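Local coordinates for protein catalase (Bacillus pumilus, PDB 4QOL) that breaks down hydrogen peroxide to water and oxygen at a buried heme and probably also oxidises phenolic substrates in a peroxidase-like manner, at residues D342-R345 against N351-R354; H100-P105 against E310-A315; G123-V128 against V214-R219. One frame throughout, in Å; residues are numbered along the deposited sequence. Where two conformers were deposited one is given.

Interaction 1: D342-R345 against N351-R354; sequences DTQR and NYMR. With HEM (protoporphyrin IX containing Fe), chain E.
Arg345, on helix 331-348, and Tyr352, in the short 3-10 turn that follows it, bring their CA atoms to 6.7 Å, the nearest backbone pairing of the two segments. The phenol ring lies between two side chains. Gln344 CB stands over the centre of one face, 3.9 Å from the centroid and only 10° off the normal, a CH-pi contact; Met353 CG covers the opposite face, nearer the rim. Tyr352 gets its ring there by holding CG between its own N and carbonyl carbon (chi1 76°), the crowded position, which swings the ring back over the helix. Arg345 comes in obliquely, its CG 3.9 Å from Tyr352 CE1.

Two waters meet the hydroxyl. Water 1 lies in the ring plane, 2.6 Å from Tyr352 OH, and donates to Gln344 OE1 over 2.6 Å. Water 2 is 2.7 Å from Tyr352 OH and is bonded weakly by Arg345 NH2. With an alanine in place of Tyr352, Gln344 CB would probably face a gap and the two waters would lose the hydroxyl that joins them. The other end of the amide works on the heme: Gln344 NE2 donates to propionate atom O1A over 3.1 Å, at an N-H...O angle of 162°, and also to the carbonyl of Phe316. With its oxygen on water 1 and its nitrogen shared by Phe316 O and the propionate, the amide is held in one rotation, so Tyr352 probably serves, through water 1 and Gln344, as a second-shell residue behind a heme that is also hydrogen-bonded to Arg54, Arg94 and Arg347.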
loop_
_atom_site.group_PDB
_atom_site.type_symbol
_atom_site.label_atom_id
_atom_site.label_comp_id
_atom_site.label_asym_id
_atom_site.label_seq_id
_atom_site.Cartn_x
_atom_site.Cartn_y
_atom_site.Cartn_z
ATOM N N ASP A 342 -10.801 -6.312 -8.953
ATOM C CA ASP A 342 -10.699 -5.052 -8.198
ATOM C C ASP A 342 -10.189 -5.217 -6.798
ATOM O O ASP A 342 -9.221 -4.608 -6.387
ATOM C CB ASP A 342 -12.031 -4.303 -8.238
ATOM C CG ASP A 342 -11.908 -2.968 -7.648
ATOM O OD1 ASP A 342 -11.044 -2.148 -8.135
ATOM O OD2 ASP A 342 -12.597 -2.630 -6.624
ATOM N N THR A 343 -10.858 -6.075 -6.018
ATOM C CA THR A 343 -10.480 -6.236 -4.615
ATOM C C THR A 343 -9.079 -6.887 -4.554
ATOM O O THR A 343 -8.309 -6.607 -3.633
ATOM C CB THR A 343 -11.573 -7.027 -3.840
ATOM O OG1 THR A 343 -11.366 -6.832 -2.434
ATOM C CG2 THR A 343 -11.480 -8.521 -4.043
ATOM N N GLN A 344 -8.805 -7.792 -5.494
ATOM C CA GLN A 344 -7.543 -8.520 -5.512
ATOM C C GLN A 344 -6.308 -7.648 -5.796
ATOM O O GLN A 344 -5.264 -7.793 -5.143
ATOM C CB GLN A 344 -7.593 -9.692 -6.478
ATOM C CG GLN A 344 -8.495 -10.807 -5.908
ATOM C CD GLN A 344 -9.231 -11.611 -6.910
ATOM O OE1 GLN A 344 -8.932 -11.548 -8.143
ATOM N NE2 GLN A 344 -10.149 -12.414 -6.442
ATOM N N ARG A 345 -6.494 -6.651 -6.637
ATOM C CA ARG A 345 -5.452 -5.643 -6.812
ATOM C C ARG A 345 -5.062 -4.947 -5.506
ATOM O O ARG A 345 -3.899 -4.698 -5.289
ATOM C CB ARG A 345 -5.785 -4.686 -7.991
ATOM C CG ARG A 345 -5.881 -5.370 -9.332
ATOM C CD ARG A 345 -6.633 -4.547 -10.381
ATOM N NE ARG A 345 -6.915 -5.372 -11.535
ATOM C CZ ARG A 345 -8.088 -5.534 -12.132
ATOM N NH1 ARG A 345 -9.145 -4.807 -11.796
ATOM N NH2 ARG A 345 -8.181 -6.396 -13.160
ATOM N N ASN A 351 0.302 -6.890 -9.301
ATOM C CA ASN A 351 0.871 -8.087 -9.920
ATOM C C ASN A 351 0.471 -9.381 -9.250
ATOM O O ASN A 351 1.182 -10.400 -9.331
ATOM C CB ASN A 351 2.403 -7.948 -10.066
ATOM C CG ASN A 351 2.769 -6.934 -11.079
ATOM O OD1 ASN A 351 2.222 -6.939 -12.177
ATOM N ND2 ASN A 351 3.626 -5.990 -10.708
ATOM N N TYR A 352 -0.744 -9.431 -8.691
ATOM C CA TYR A 352 -1.188 -10.656 -8.010
ATOM C C TYR A 352 -1.308 -11.854 -8.891
ATOM O O TYR A 352 -1.192 -13.010 -8.414
ATOM C CB TYR A 352 -2.530 -10.405 -7.257
ATOM C CG TYR A 352 -3.749 -10.372 -8.265
ATOM C CD1 TYR A 352 -4.146 -9.220 -8.973
ATOM C CD2 TYR A 352 -4.534 -11.504 -8.428
ATOM C CE1 TYR A 352 -5.267 -9.218 -9.822
ATOM C CE2 TYR A 352 -5.615 -11.515 -9.303
ATOM C CZ TYR A 352 -5.984 -10.374 -9.985
ATOM O OH TYR A 352 -7.061 -10.350 -10.839
ATOM N N MET A 353 -1.474 -11.634 -10.200
ATOM C CA MET A 353 -1.528 -12.776 -11.136
ATOM C C MET A 353 -0.193 -13.501 -11.357
ATOM O O MET A 353 -0.153 -14.577 -11.980
ATOM C CB MET A 353 -2.143 -12.286 -12.462
ATOM C CG MET A 353 -3.652 -12.013 -12.410
ATOM S SD MET A 353 -4.636 -13.460 -11.944
ATOM C CE MET A 353 -4.308 -14.508 -13.372
ATOM N N ARG A 354 0.889 -12.932 -10.850
ATOM C CA ARG A 354 2.197 -13.597 -10.800
ATOM C C ARG A 354 2.499 -14.420 -9.576
ATOM O O ARG A 354 3.530 -15.105 -9.492
ATOM C CB ARG A 354 3.290 -12.526 -10.988
ATOM C CG ARG A 354 3.165 -11.692 -12.272
ATOM C CD ARG A 354 3.161 -12.576 -13.517
ATOM N NE ARG A 354 3.334 -11.763 -14.731
ATOM C CZ ARG A 354 3.628 -12.265 -15.946
ATOM N NH1 ARG A 354 3.808 -13.552 -16.132
ATOM N NH2 ARG A 354 3.742 -11.458 -16.971
HETATM C CHA HEM E . -15.126 -13.866 -2.317
HETATM C CHB HEM E . -17.590 -10.042 -4.004
HETATM C CHC HEM E . -21.502 -13.019 -4.796
HETATM C CHD HEM E . -18.670 -16.813 -3.766
HETATM C C1A HEM E . -15.478 -12.573 -2.673
HETATM C C2A HEM E . -14.653 -11.413 -2.516
HETATM C C3A HEM E . -15.346 -10.343 -2.993
HETATM C C4A HEM E . -16.585 -10.833 -3.446
HETATM C CMA HEM E . -14.969 -8.901 -3.166
HETATM C CAA HEM E . -13.262 -11.434 -1.968
HETATM C CBA HEM E . -12.395 -12.112 -3.049
HETATM C CGA HEM E . -10.949 -12.043 -2.730
HETATM O O1A HEM E . -10.171 -12.766 -3.386
HETATM O O2A HEM E . -10.500 -11.210 -1.909
HETATM C C1B HEM E . -18.869 -10.574 -4.331
HETATM C C2B HEM E . -19.920 -9.751 -4.844
HETATM C C3B HEM E . -21.016 -10.548 -5.052
HETATM C C4B HEM E . -20.619 -11.922 -4.711
HETATM C CMB HEM E . -19.800 -8.270 -5.101
HETATM C CAB HEM E . -22.331 -10.203 -5.595
HETATM C CBB HEM E . -22.489 -9.039 -6.229
HETATM C C1C HEM E . -21.056 -14.324 -4.587
HETATM C C2C HEM E . -21.729 -15.439 -5.031
HETATM C C3C HEM E . -20.944 -16.505 -4.718
HETATM C C4C HEM E . -19.735 -16.043 -4.147
HETATM C CMC HEM E . -23.117 -15.416 -5.635
HETATM C CAC HEM E . -21.194 -17.857 -5.088
HETATM C CBC HEM E . -21.932 -18.067 -6.165
HETATM C C1D HEM E . -17.474 -16.257 -3.285
HETATM C C2D HEM E . -16.384 -17.104 -2.803
HETATM C C3D HEM E . -15.400 -16.311 -2.367
HETATM C C4D HEM E . -15.895 -14.959 -2.602
HETATM C CMD HEM E . -16.452 -18.603 -2.807
HETATM C CAD HEM E . -14.063 -16.714 -1.797
HETATM C CBD HEM E . -13.159 -17.039 -3.007
HETATM C CGD HEM E . -11.860 -17.467 -2.390
HETATM O O1D HEM E . -11.778 -18.630 -2.014
HETATM O O2D HEM E . -10.890 -16.672 -2.263
HETATM N NA HEM E . -16.680 -12.210 -3.286
HETATM N NB HEM E . -19.349 -11.830 -4.283
HETATM N NC HEM E . -19.812 -14.684 -4.117
HETATM N ND HEM E . -17.153 -14.974 -3.156
HETATM FE FE HEM E . -18.213 -13.468 -3.697
HETATM O O HOH W 1 -8.606 -12.411 -10.594
HETATM O O HOH W 2 -6.749 -9.145 -13.221
#

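Interaction 2: H100-P105 against E310-A315; sequences HPKGSP and ETEQAA
Lys102 and Glu312 mark the nearest backbone approach, and even there their CA atoms stay 10.0 Å apart, so two side chains bridge a wide separation. Lys102 sits at the second position of a type II beta turn running from Pro101 to Ser104, with Gly103 at the third, where the positive phi (90°) would push a CB against the preceding carbonyl. The turn is closed twice on one acceptor: Pro101 O takes the backbone N of Ser104 at 3.1 Å and also its hydroxyl, with Ser104 OG 2.7 Å from Pro101 O and in the carbonyl plane. Across from it, Glu312 lies at the end of helix 307-312, where the chain has a wider, pi-type turn.

The side chains reach out from opposite directions. Lys102 runs straight at first and then bends at its last two torsions, bringing NZ round to the carboxylate and CD to 3.8 Å from Glu312 OE1. Glu312 sends CG out anti to its backbone N (chi1 -174°) and folds at the next bond. The salt bridge joins Lys102 NZ to Glu312 OE2 at 2.9 Å, the ammonium approaching from above the carboxylate plane, 62° out of it. Two conformers of Lys102 were modelled, and this bridge belongs to the one described.

Backbone carbonyls of the 310-315 segment receive heme-binding arginines: Thr311 takes Arg54, while Glu312 and Ala314 take Arg347. The loop meets the third subunit, Pro101 packing on Gly103 of that copy. One charged pair therefore ties a loop at the subunit interface to the helix end beside the heme-binding arginines, probably with some freedom on the lysine side.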
loop_
_atom_site.group_PDB
_atom_site.type_symbol
_atom_site.label_atom_id
_atom_site.label_comp_id
_atom_site.label_asym_id
_atom_site.label_seq_id
_atom_site.Cartn_x
_atom_site.Cartn_y
_atom_site.Cartn_z
ATOM N N HIS A 100 -17.817 -13.904 8.776
ATOM C CA HIS A 100 -16.967 -13.514 9.917
ATOM C C HIS A 100 -15.487 -13.556 9.488
ATOM O O HIS A 100 -15.160 -14.060 8.424
ATOM C CB HIS A 100 -17.240 -14.331 11.169
ATOM C CG HIS A 100 -18.554 -14.012 11.811
ATOM N ND1 HIS A 100 -18.713 -13.055 12.786
ATOM C CD2 HIS A 100 -19.795 -14.452 11.501
ATOM C CE1 HIS A 100 -19.984 -13.012 13.144
ATOM N NE2 HIS A 100 -20.667 -13.829 12.373
ATOM N N PRO A 101 -14.568 -12.932 10.274
ATOM C CA PRO A 101 -13.177 -12.787 9.846
ATOM C C PRO A 101 -12.372 -14.083 9.843
ATOM O O PRO A 101 -12.879 -15.158 10.200
ATOM C CB PRO A 101 -12.579 -11.786 10.882
ATOM C CG PRO A 101 -13.741 -11.042 11.403
ATOM C CD PRO A 101 -14.854 -12.031 11.419
ATOM N N LYS A 102 -11.095 -13.971 9.485
ATOM C CA LYS A 102 -10.110 -15.039 9.700
ATOM C C LYS A 102 -10.147 -15.429 11.170
ATOM O O LYS A 102 -10.341 -14.606 12.042
ATOM C CB LYS A 102 -8.703 -14.542 9.323
ATOM C CG LYS A 102 -8.430 -14.502 7.815
ATOM C CD LYS A 102 -7.016 -13.980 7.588
ATOM C CE LYS A 102 -5.967 -14.922 8.126
ATOM N NZ LYS A 102 -5.908 -16.191 7.331
ATOM N N GLY A 103 -9.986 -16.701 11.461
ATOM C CA GLY A 103 -9.974 -17.077 12.827
ATOM C C GLY A 103 -11.372 -17.407 13.326
ATOM O O GLY A 103 -11.438 -17.995 14.360
ATOM N N SER A 104 -12.458 -17.068 12.597
ATOM C CA SER A 104 -13.791 -17.283 13.130
ATOM C C SER A 104 -14.140 -18.771 13.016
ATOM O O SER A 104 -13.530 -19.523 12.247
ATOM C CB SER A 104 -14.852 -16.430 12.376
ATOM O OG SER A 104 -14.917 -16.673 10.989
ATOM N N PRO A 105 -15.092 -19.248 13.817
ATOM C CA PRO A 105 -15.427 -20.672 13.786
ATOM C C PRO A 105 -16.113 -21.139 12.488
ATOM O O PRO A 105 -16.813 -20.392 11.805
ATOM C CB PRO A 105 -16.399 -20.836 14.949
ATOM C CG PRO A 105 -16.094 -19.665 15.819
ATOM C CD PRO A 105 -15.784 -18.554 14.917
ATOM N N GLU A 310 -0.258 -19.808 -0.716
ATOM C CA GLU A 310 -1.135 -20.519 -1.657
ATOM C C GLU A 310 -2.598 -20.310 -1.336
ATOM O O GLU A 310 -3.327 -19.834 -2.174
ATOM C CB GLU A 310 -0.768 -22.009 -1.657
ATOM C CG GLU A 310 0.643 -22.244 -2.193
ATOM C CD GLU A 310 1.130 -23.629 -1.964
ATOM O OE1 GLU A 310 0.556 -24.516 -2.592
ATOM O OE2 GLU A 310 2.062 -23.825 -1.126
ATOM N N THR A 311 -3.031 -20.570 -0.121
ATOM C CA THR A 311 -4.457 -20.411 0.197
ATOM C C THR A 311 -4.835 -18.940 0.462
ATOM O O THR A 311 -5.788 -18.428 -0.143
ATOM C CB THR A 311 -4.888 -21.336 1.333
ATOM O OG1 THR A 311 -4.570 -22.689 0.984
ATOM C CG2 THR A 311 -6.334 -21.217 1.650
ATOM N N GLU A 312 -4.062 -18.265 1.311
ATOM C CA GLU A 312 -4.424 -16.900 1.656
ATOM C C GLU A 312 -4.303 -16.005 0.429
ATOM O O GLU A 312 -5.163 -15.160 0.216
ATOM C CB GLU A 312 -3.649 -16.391 2.851
ATOM C CG GLU A 312 -4.131 -15.024 3.281
ATOM C CD GLU A 312 -5.543 -15.023 3.883
ATOM O OE1 GLU A 312 -6.163 -13.958 3.874
ATOM O OE2 GLU A 312 -5.991 -16.083 4.390
ATOM N N GLN A 313 -3.285 -16.220 -0.409
ATOM C CA GLN A 313 -3.058 -15.334 -1.558
ATOM C C GLN A 313 -3.816 -15.801 -2.866
ATOM O O GLN A 313 -3.695 -15.133 -3.833
ATOM C CB GLN A 313 -1.571 -15.270 -1.922
ATOM C CG GLN A 313 -0.730 -14.412 -0.982
ATOM C CD GLN A 313 0.666 -14.169 -1.467
ATOM O OE1 GLN A 313 1.145 -13.017 -1.451
ATOM N NE2 GLN A 313 1.322 -15.207 -1.884
ATOM N N ALA A 314 -4.532 -16.920 -2.844
ATOM C CA ALA A 314 -5.347 -17.327 -3.939
ATOM C C ALA A 314 -6.370 -16.306 -4.325
ATOM O O ALA A 314 -7.103 -15.737 -3.490
ATOM C CB ALA A 314 -5.972 -18.675 -3.701
ATOM N N ALA A 315 -6.490 -16.078 -5.609
ATOM C CA ALA A 315 -7.371 -15.104 -6.182
ATOM C C ALA A 315 -8.215 -15.839 -7.253
ATOM O O ALA A 315 -7.672 -16.299 -8.255
ATOM C CB ALA A 315 -6.569 -13.966 -6.866
#

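Interaction 3: G123-V128 against V214-R219; sequences GNYDLV and VKYHWR. With HEM (protoporphyrin IX containing Fe), chain E.
Leu127 and Tyr216 meet in the interior of the antiparallel beta-barrel that forms the core of the catalase fold. Leu127 CD2 lies over one face of the tyrosine ring, toward the rim, 4.0 Å from the centroid and 20° off its normal, a CH-pi contact. The twin methyl, CD1, comes 3.7 Å from Tyr216 CD2. With CG anti to the backbone N (chi1 180°), Leu127 directs this fork at strand 211-220, and its CD2 also reaches Trp218 NE1 at 4.0 Å. The two strands are not sheet neighbours: their axes pass 10.3 Å apart at 75°, so side chains and one water make the contact, not backbone pairing. Further out, Trp218 stacks on Phe114 of strand 113-120.

Toward the polar edge, Tyr125 reaches across from strand 123-130, and its OH lies 2.8 Å from Tyr216 OH in a weak, unsettled hydrogen bond, since the proton has another acceptor within reach. The stronger polar partner of Tyr216 OH is the indole N-H of Trp204, outside the two segments. Val128, one residue beyond Leu127, turns to the other side of its strand and sets CG1 3.8 Å from heme atom C2D, so the strand that carries this packing also lines the heme pocket. A single water joins the two strands beside the leucine, donating to Leu127 O at 2.9 Å and accepting from Trp218 NE1, with its oxygen in the indole plane.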
loop_
_atom_site.group_PDB
_atom_site.type_symbol
_atom_site.label_atom_id
_atom_site.label_comp_id
_atom_site.label_asym_id
_atom_site.label_seq_id
_atom_site.Cartn_x
_atom_site.Cartn_y
_atom_site.Cartn_z
ATOM N N GLY A 123 -6.043 -21.074 -20.805
ATOM C CA GLY A 123 -6.090 -20.098 -19.718
ATOM C C GLY A 123 -6.770 -20.650 -18.476
ATOM O O GLY A 123 -7.362 -21.754 -18.460
ATOM N N ASN A 124 -6.635 -19.910 -17.378
ATOM C CA ASN A 124 -7.279 -20.280 -16.174
ATOM C C ASN A 124 -8.767 -19.996 -16.268
ATOM O O ASN A 124 -9.182 -18.894 -16.598
ATOM C CB ASN A 124 -6.607 -19.582 -14.948
ATOM C CG ASN A 124 -5.299 -20.225 -14.567
ATOM O OD1 ASN A 124 -4.863 -21.186 -15.144
ATOM N ND2 ASN A 124 -4.651 -19.674 -13.517
ATOM N N TYR A 125 -9.561 -20.995 -15.903
ATOM C CA TYR A 125 -11.005 -20.856 -15.708
ATOM C C TYR A 125 -11.399 -20.964 -14.240
ATOM O O TYR A 125 -11.173 -21.991 -13.598
ATOM C CB TYR A 125 -11.737 -21.958 -16.478
ATOM C CG TYR A 125 -13.219 -22.007 -16.270
ATOM C CD1 TYR A 125 -13.993 -20.901 -16.445
ATOM C CD2 TYR A 125 -13.875 -23.201 -15.918
ATOM C CE1 TYR A 125 -15.370 -20.925 -16.278
ATOM C CE2 TYR A 125 -15.241 -23.258 -15.804
ATOM C CZ TYR A 125 -15.986 -22.108 -15.924
ATOM O OH TYR A 125 -17.364 -22.131 -15.740
ATOM N N ASP A 126 -12.024 -19.924 -13.705
ATOM C CA ASP A 126 -12.460 -19.917 -12.301
ATOM C C ASP A 126 -13.958 -20.075 -12.232
ATOM O O ASP A 126 -14.693 -19.298 -12.823
ATOM C CB ASP A 126 -12.108 -18.589 -11.565
ATOM C CG ASP A 126 -10.604 -18.379 -11.244
ATOM O OD1 ASP A 126 -9.841 -19.390 -11.148
ATOM O OD2 ASP A 126 -10.218 -17.205 -11.147
ATOM N N LEU A 127 -14.426 -21.103 -11.546
ATOM C CA LEU A 127 -15.863 -21.273 -11.252
ATOM C C LEU A 127 -16.024 -21.021 -9.762
ATOM O O LEU A 127 -15.702 -21.869 -8.937
ATOM C CB LEU A 127 -16.389 -22.652 -11.618
ATOM C CG LEU A 127 -17.883 -22.949 -11.344
ATOM C CD1 LEU A 127 -18.778 -21.967 -12.099
ATOM C CD2 LEU A 127 -18.196 -24.360 -11.767
ATOM N N VAL A 128 -16.469 -19.817 -9.472
ATOM C CA VAL A 128 -16.466 -19.285 -8.099
ATOM C C VAL A 128 -17.868 -19.526 -7.530
ATOM O O VAL A 128 -18.767 -18.656 -7.582
ATOM C CB VAL A 128 -16.021 -17.785 -8.019
ATOM C CG1 VAL A 128 -15.897 -17.360 -6.550
ATOM C CG2 VAL A 128 -14.733 -17.558 -8.809
ATOM N N VAL A 214 -26.406 -22.523 -19.140
ATOM C CA VAL A 214 -25.934 -23.619 -18.350
ATOM C C VAL A 214 -25.942 -23.261 -16.869
ATOM O O VAL A 214 -25.694 -22.121 -16.512
ATOM C CB VAL A 214 -24.530 -24.101 -18.820
ATOM C CG1 VAL A 214 -23.485 -23.038 -18.575
ATOM C CG2 VAL A 214 -24.141 -25.438 -18.189
ATOM N N LYS A 215 -26.219 -24.265 -16.051
ATOM C CA LYS A 215 -26.016 -24.255 -14.614
ATOM C C LYS A 215 -25.128 -25.426 -14.232
ATOM O O LYS A 215 -25.240 -26.547 -14.746
ATOM C CB LYS A 215 -27.382 -24.289 -13.888
ATOM C CG LYS A 215 -28.021 -22.929 -13.830
ATOM C CD LYS A 215 -29.209 -22.877 -12.883
ATOM C CE LYS A 215 -29.856 -21.518 -12.922
ATOM N NZ LYS A 215 -29.165 -20.445 -12.224
ATOM N N TYR A 216 -24.222 -25.151 -13.297
ATOM C CA TYR A 216 -23.282 -26.144 -12.773
ATOM C C TYR A 216 -23.683 -26.639 -11.371
ATOM O O TYR A 216 -24.125 -25.838 -10.488
ATOM C CB TYR A 216 -21.922 -25.514 -12.627
ATOM C CG TYR A 216 -21.211 -25.092 -13.902
ATOM C CD1 TYR A 216 -20.480 -25.992 -14.649
ATOM C CD2 TYR A 216 -21.165 -23.740 -14.277
ATOM C CE1 TYR A 216 -19.790 -25.602 -15.782
ATOM C CE2 TYR A 216 -20.433 -23.332 -15.380
ATOM C CZ TYR A 216 -19.760 -24.265 -16.131
ATOM O OH TYR A 216 -19.008 -23.837 -17.176
ATOM N N HIS A 217 -23.425 -27.918 -11.124
ATOM C CA HIS A 217 -23.724 -28.526 -9.834
ATOM C C HIS A 217 -22.620 -29.502 -9.454
ATOM O O HIS A 217 -22.188 -30.298 -10.320
ATOM C CB HIS A 217 -25.039 -29.302 -9.942
ATOM C CG HIS A 217 -26.198 -28.445 -10.307
ATOM N ND1 HIS A 217 -26.925 -27.738 -9.366
ATOM C CD2 HIS A 217 -26.774 -28.195 -11.495
ATOM C CE1 HIS A 217 -27.899 -27.080 -9.973
ATOM N NE2 HIS A 217 -27.832 -27.348 -11.265
ATOM N N TRP A 218 -22.136 -29.435 -8.215
ATOM C CA TRP A 218 -21.154 -30.379 -7.714
ATOM C C TRP A 218 -21.845 -31.302 -6.671
ATOM O O TRP A 218 -22.428 -30.811 -5.689
ATOM C CB TRP A 218 -20.024 -29.638 -6.991
ATOM C CG TRP A 218 -19.128 -28.763 -7.816
ATOM C CD1 TRP A 218 -19.078 -27.363 -7.806
ATOM C CD2 TRP A 218 -18.079 -29.184 -8.708
ATOM N NE1 TRP A 218 -18.070 -26.919 -8.645
ATOM C CE2 TRP A 218 -17.428 -28.010 -9.183
ATOM C CE3 TRP A 218 -17.571 -30.438 -9.102
ATOM C CZ2 TRP A 218 -16.320 -28.062 -10.039
ATOM C CZ3 TRP A 218 -16.489 -30.476 -10.012
ATOM C CH2 TRP A 218 -15.881 -29.291 -10.459
ATOM N N ARG A 219 -21.745 -32.607 -6.882
ATOM C CA ARG A 219 -22.298 -33.627 -5.968
ATOM C C ARG A 219 -21.186 -34.406 -5.233
ATOM O O ARG A 219 -20.343 -35.073 -5.872
ATOM C CB ARG A 219 -23.166 -34.618 -6.743
ATOM C CG ARG A 219 -24.540 -34.054 -6.827
ATOM C CD ARG A 219 -25.413 -34.685 -7.913
ATOM N NE ARG A 219 -25.489 -36.127 -7.905
ATOM C CZ ARG A 219 -26.218 -36.819 -8.793
ATOM N NH1 ARG A 219 -26.944 -36.185 -9.726
ATOM N NH2 ARG A 219 -26.264 -38.149 -8.714
HETATM C CHA HEM E . -15.126 -13.866 -2.317
HETATM C CHB HEM E . -17.590 -10.042 -4.004
HETATM C CHC HEM E . -21.502 -13.019 -4.796
HETATM C CHD HEM E . -18.670 -16.813 -3.766
HETATM C C1A HEM E . -15.478 -12.573 -2.673
HETATM C C2A HEM E . -14.653 -11.413 -2.516
HETATM C C3A HEM E . -15.346 -10.343 -2.993
HETATM C C4A HEM E . -16.585 -10.833 -3.446
HETATM C CMA HEM E . -14.969 -8.901 -3.166
HETATM C CAA HEM E . -13.262 -11.434 -1.968
HETATM C CBA HEM E . -12.395 -12.112 -3.049
HETATM C CGA HEM E . -10.949 -12.043 -2.730
HETATM O O1A HEM E . -10.171 -12.766 -3.386
HETATM O O2A HEM E . -10.500 -11.210 -1.909
HETATM C C1B HEM E . -18.869 -10.574 -4.331
HETATM C C2B HEM E . -19.920 -9.751 -4.844
HETATM C C3B HEM E . -21.016 -10.548 -5.052
HETATM C C4B HEM E . -20.619 -11.922 -4.711
HETATM C CMB HEM E . -19.800 -8.270 -5.101
HETATM C CAB HEM E . -22.331 -10.203 -5.595
HETATM C CBB HEM E . -22.489 -9.039 -6.229
HETATM C C1C HEM E . -21.056 -14.324 -4.587
HETATM C C2C HEM E . -21.729 -15.439 -5.031
HETATM C C3C HEM E . -20.944 -16.505 -4.718
HETATM C C4C HEM E . -19.735 -16.043 -4.147
HETATM C CMC HEM E . -23.117 -15.416 -5.635
HETATM C CAC HEM E . -21.194 -17.857 -5.088
HETATM C CBC HEM E . -21.932 -18.067 -6.165
HETATM C C1D HEM E . -17.474 -16.257 -3.285
HETATM C C2D HEM E . -16.384 -17.104 -2.803
HETATM C C3D HEM E . -15.400 -16.311 -2.367
HETATM C C4D HEM E . -15.895 -14.959 -2.602
HETATM C CMD HEM E . -16.452 -18.603 -2.807
HETATM C CAD HEM E . -14.063 -16.714 -1.797
HETATM C CBD HEM E . -13.159 -17.039 -3.007
HETATM C CGD HEM E . -11.860 -17.467 -2.390
HETATM O O1D HEM E . -11.778 -18.630 -2.014
HETATM O O2D HEM E . -10.890 -16.672 -2.263
HETATM N NA HEM E . -16.680 -12.210 -3.286
HETATM N NB HEM E . -19.349 -11.830 -4.283
HETATM N NC HEM E . -19.812 -14.684 -4.117
HETATM N ND HEM E . -17.153 -14.974 -3.156
HETATM FE FE HEM E . -18.213 -13.468 -3.697
HETATM O O HOH W 3 -17.436 -24.083 -8.164
#

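Overall arrangement
Interaction 3 lies nested inside the loop of chain closed by interaction 2, and interaction 1 follows both. Centres are about 16 Å apart for interactions 1 and 2 and about 21 Å for the other two pairs. Ala315 lies where they meet: its CB packs against Gln344 CD and Tyr352 CD2, each at 3.6 Å, while its O merely packs 4.0 Å from Asp126 OD2. Interaction 3 belongs to the beta-barrel, interaction 1 to helix 331-348 and the turn after it, and interaction 2 to a loop and helix 307-312. Interactions 1 and 3 both touch the heme, and each of the three reaches a neighbouring subunit, suggesting that heme pocket and tetramer interfaces share parts of one framework.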